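Local coordinates for protein metazoan TIR-STING fusion (Crassostrea gigas, PDB 6WT6) that joins a TIR domain to a STING-type ligand-binding domain in a single chain, as a metazoan fusion of the STING family, at residues K259-Y263 against F274-E278. Residues are numbered along the deposited sequence; the frame is centred on the assembly and turned at random.
Sequences KNTIY and FFAGE
Tyr263 and Phe275 face each other as the antiparallel hydrogen-bonded pair of a hairpin, strands 260-266 and 272-279, in the mixed sheet of the STING domain. Tyr263 N donates almost straight to Phe275 O (2.9 Å, 175° at the hydrogen), and Phe275 N returns a bond to Tyr263 O (3.0 Å). Gly277 N continues the pairing to Thr261 O at 3.2 Å; the same oxygen also receives a CA-H...O contact from Ala276. The intervening amide of Ile262 turns outward and pairs with strand 238-243. On the Tyr263 and Phe275 face, Tyr263 CB sits over the Phe275 ring, 3.9 Å from its centroid. Phe275 CG lies between its own backbone N and carbonyl carbon (chi1 63°), which brings the ring against that methylene; the two rings, planes at 28°, are slid apart and barely overlap. On the opposite face of the sheet, Ile262 CD1 packs on Ala276 CB at 3.6 Å. Gly277 O, at the edge of the Tyr263 ring near its plane, accepts a hydrogen bond from a water at 2.8 Å. Tyr263 OH, only weakly linked to that water, is hydrogen-bonded to Ser229 OG, and Glu278 OE2 to Tyr187 OH. Three backbone bonds thus set the 261-263/275-277 pairing, while two side-chain ends tie the hairpin to Ser229 and helix 176-204.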
ATOM      1  N   LYS A 259     -19.131 -11.097  12.619  1.00 66.31           N
ATOM      2  CA  LYS A 259     -20.190 -11.941  12.073  1.00 67.29           C
ATOM      3  C   LYS A 259     -20.135 -11.997  10.549  1.00 64.96           C
ATOM      4  O   LYS A 259     -20.251 -10.971   9.874  1.00 67.14           O
ATOM      5  CB  LYS A 259     -21.562 -11.439  12.529  1.00 69.73           C
ATOM      6  CG  LYS A 259     -21.782 -11.466  14.035  1.00 72.30           C
ATOM      7  CD  LYS A 259     -23.100 -10.790  14.403  1.00 74.36           C
ATOM      8  CE  LYS A 259     -23.047  -9.280  14.191  1.00 74.41           C
ATOM      9  NZ  LYS A 259     -22.237  -8.592  15.239  1.00 75.04           N
ATOM     10  N   ASN A 260     -19.954 -13.200  10.010  1.00 60.31           N
ATOM     11  CA  ASN A 260     -19.934 -13.430   8.571  1.00 54.39           C
ATOM     12  C   ASN A 260     -21.278 -13.977   8.116  1.00 51.63           C
ATOM     13  O   ASN A 260     -21.864 -14.833   8.782  1.00 54.58           O
ATOM     14  CB  ASN A 260     -18.819 -14.405   8.189  1.00 53.16           C
ATOM     15  CG  ASN A 260     -17.446 -13.845   8.453  1.00 52.24           C
ATOM     16  OD1 ASN A 260     -16.817 -13.270   7.567  1.00 48.77           O
ATOM     17  ND2 ASN A 260     -16.972 -14.001   9.683  1.00 55.17           N
ATOM     18  N   THR A 261     -21.747 -13.499   6.969  1.00 47.07           N
ATOM     19  CA  THR A 261     -23.111 -13.762   6.531  1.00 42.68           C
ATOM     20  C   THR A 261     -23.202 -15.025   5.678  1.00 36.24           C
ATOM     21  O   THR A 261     -22.304 -15.328   4.886  1.00 30.36           O
ATOM     22  CB  THR A 261     -23.645 -12.561   5.752  1.00 44.94           C
ATOM     23  OG1 THR A 261     -23.475 -11.380   6.544  1.00 50.10           O
ATOM     24  CG2 THR A 261     -25.119 -12.731   5.448  1.00 46.25           C
ATOM     25  N   ILE A 262     -24.304 -15.757   5.844  1.00 36.55           N
ATOM     26  CA  ILE A 262     -24.583 -16.967   5.081  1.00 35.78           C
ATOM     27  C   ILE A 262     -25.672 -16.664   4.064  1.00 37.79           C
ATOM     28  O   ILE A 262     -26.703 -16.067   4.401  1.00 40.83           O
ATOM     29  CB  ILE A 262     -25.003 -18.129   5.995  1.00 37.32           C
ATOM     30  CG1 ILE A 262     -23.978 -18.317   7.117  1.00 35.03           C
ATOM     31  CG2 ILE A 262     -25.143 -19.407   5.183  1.00 40.35           C
ATOM     32  CD1 ILE A 262     -22.590 -18.631   6.616  1.00 31.63           C
ATOM     33  N   TYR A 263     -25.447 -17.075   2.825  1.00 36.32           N
ATOM     34  CA  TYR A 263     -26.425 -16.917   1.765  1.00 34.94           C
ATOM     35  C   TYR A 263     -26.762 -18.277   1.173  1.00 33.83           C
ATOM     36  O   TYR A 263     -26.052 -19.266   1.381  1.00 34.06           O
ATOM     37  CB  TYR A 263     -25.920 -15.984   0.658  1.00 32.10           C
ATOM     38  CG  TYR A 263     -25.606 -14.580   1.121  1.00 36.78           C
ATOM     39  CD1 TYR A 263     -26.580 -13.594   1.118  1.00 37.31           C
ATOM     40  CD2 TYR A 263     -24.329 -14.239   1.552  1.00 34.02           C
ATOM     41  CE1 TYR A 263     -26.300 -12.309   1.533  1.00 36.39           C
ATOM     42  CE2 TYR A 263     -24.038 -12.953   1.969  1.00 36.86           C
ATOM     43  CZ  TYR A 263     -25.029 -11.993   1.954  1.00 36.75           C
ATOM     44  OH  TYR A 263     -24.755 -10.711   2.367  1.00 40.42           O
ATOM     45  N   PHE A 274     -25.363 -23.393  -0.089  1.00 38.07           N
ATOM     46  CA  PHE A 274     -25.107 -22.396   0.936  1.00 34.99           C
ATOM     47  C   PHE A 274     -23.641 -21.981   0.927  1.00 33.85           C
ATOM     48  O   PHE A 274     -22.748 -22.777   0.619  1.00 33.12           O
ATOM     49  CB  PHE A 274     -25.479 -22.928   2.324  1.00 35.15           C
ATOM     50  CG  PHE A 274     -26.952 -23.169   2.516  1.00 31.41           C
ATOM     51  CD1 PHE A 274     -27.531 -24.357   2.104  1.00 36.38           C
ATOM     52  CD2 PHE A 274     -27.752 -22.217   3.130  1.00 26.41           C
ATOM     53  CE1 PHE A 274     -28.885 -24.591   2.286  1.00 35.47           C
ATOM     54  CE2 PHE A 274     -29.109 -22.445   3.318  1.00 32.96           C
ATOM     55  CZ  PHE A 274     -29.675 -23.634   2.892  1.00 32.88           C
ATOM     56  N   PHE A 275     -23.396 -20.722   1.279  1.00 29.72           N
ATOM     57  CA  PHE A 275     -22.026 -20.239   1.328  1.00 29.07           C
ATOM     58  C   PHE A 275     -21.940 -19.043   2.263  1.00 31.29           C
ATOM     59  O   PHE A 275     -22.879 -18.247   2.366  1.00 30.76           O
ATOM     60  CB  PHE A 275     -21.519 -19.857  -0.070  1.00 30.74           C
ATOM     61  CG  PHE A 275     -22.278 -18.722  -0.715  1.00 33.07           C
ATOM     62  CD1 PHE A 275     -23.488 -18.946  -1.361  1.00 30.31           C
ATOM     63  CD2 PHE A 275     -21.770 -17.432  -0.693  1.00 33.02           C
ATOM     64  CE1 PHE A 275     -24.177 -17.903  -1.962  1.00 30.99           C
ATOM     65  CE2 PHE A 275     -22.454 -16.385  -1.294  1.00 31.13           C
ATOM     66  CZ  PHE A 275     -23.659 -16.622  -1.929  1.00 29.42           C
ATOM     67  N   ALA A 276     -20.808 -18.942   2.956  1.00 29.37           N
ATOM     68  CA  ALA A 276     -20.435 -17.695   3.603  1.00 29.90           C
ATOM     69  C   ALA A 276     -19.734 -16.817   2.580  1.00 28.26           C
ATOM     70  O   ALA A 276     -18.802 -17.265   1.905  1.00 26.41           O
ATOM     71  CB  ALA A 276     -19.528 -17.949   4.803  1.00 31.92           C
ATOM     72  N   GLY A 277     -20.182 -15.582   2.447  1.00 23.58           N
ATOM     73  CA  GLY A 277     -19.656 -14.719   1.405  1.00 24.87           C
ATOM     74  C   GLY A 277     -19.734 -13.256   1.779  1.00 25.26           C
ATOM     75  O   GLY A 277     -20.610 -12.828   2.539  1.00 28.27           O
ATOM     76  N   GLU A 278     -18.808 -12.482   1.222  1.00 20.15           N
ATOM     77  CA  GLU A 278     -18.792 -11.040   1.405  1.00 22.41           C
ATOM     78  C   GLU A 278     -17.879 -10.435   0.350  1.00 24.89           C
ATOM     79  O   GLU A 278     -17.083 -11.132  -0.285  1.00 25.07           O
ATOM     80  CB  GLU A 278     -18.329 -10.661   2.813  1.00 24.85           C
ATOM     81  CG  GLU A 278     -16.904 -11.098   3.125  1.00 25.89           C
ATOM     82  CD  GLU A 278     -16.580 -11.023   4.606  1.00 30.53           C
ATOM     83  OE1 GLU A 278     -17.481 -11.306   5.421  1.00 30.91           O
ATOM     84  OE2 GLU A 278     -15.429 -10.676   4.953  1.00 29.75           O
TER
HETATM   85  O   HOH W   1     -21.617 -10.334   3.367  1.00 45.09           O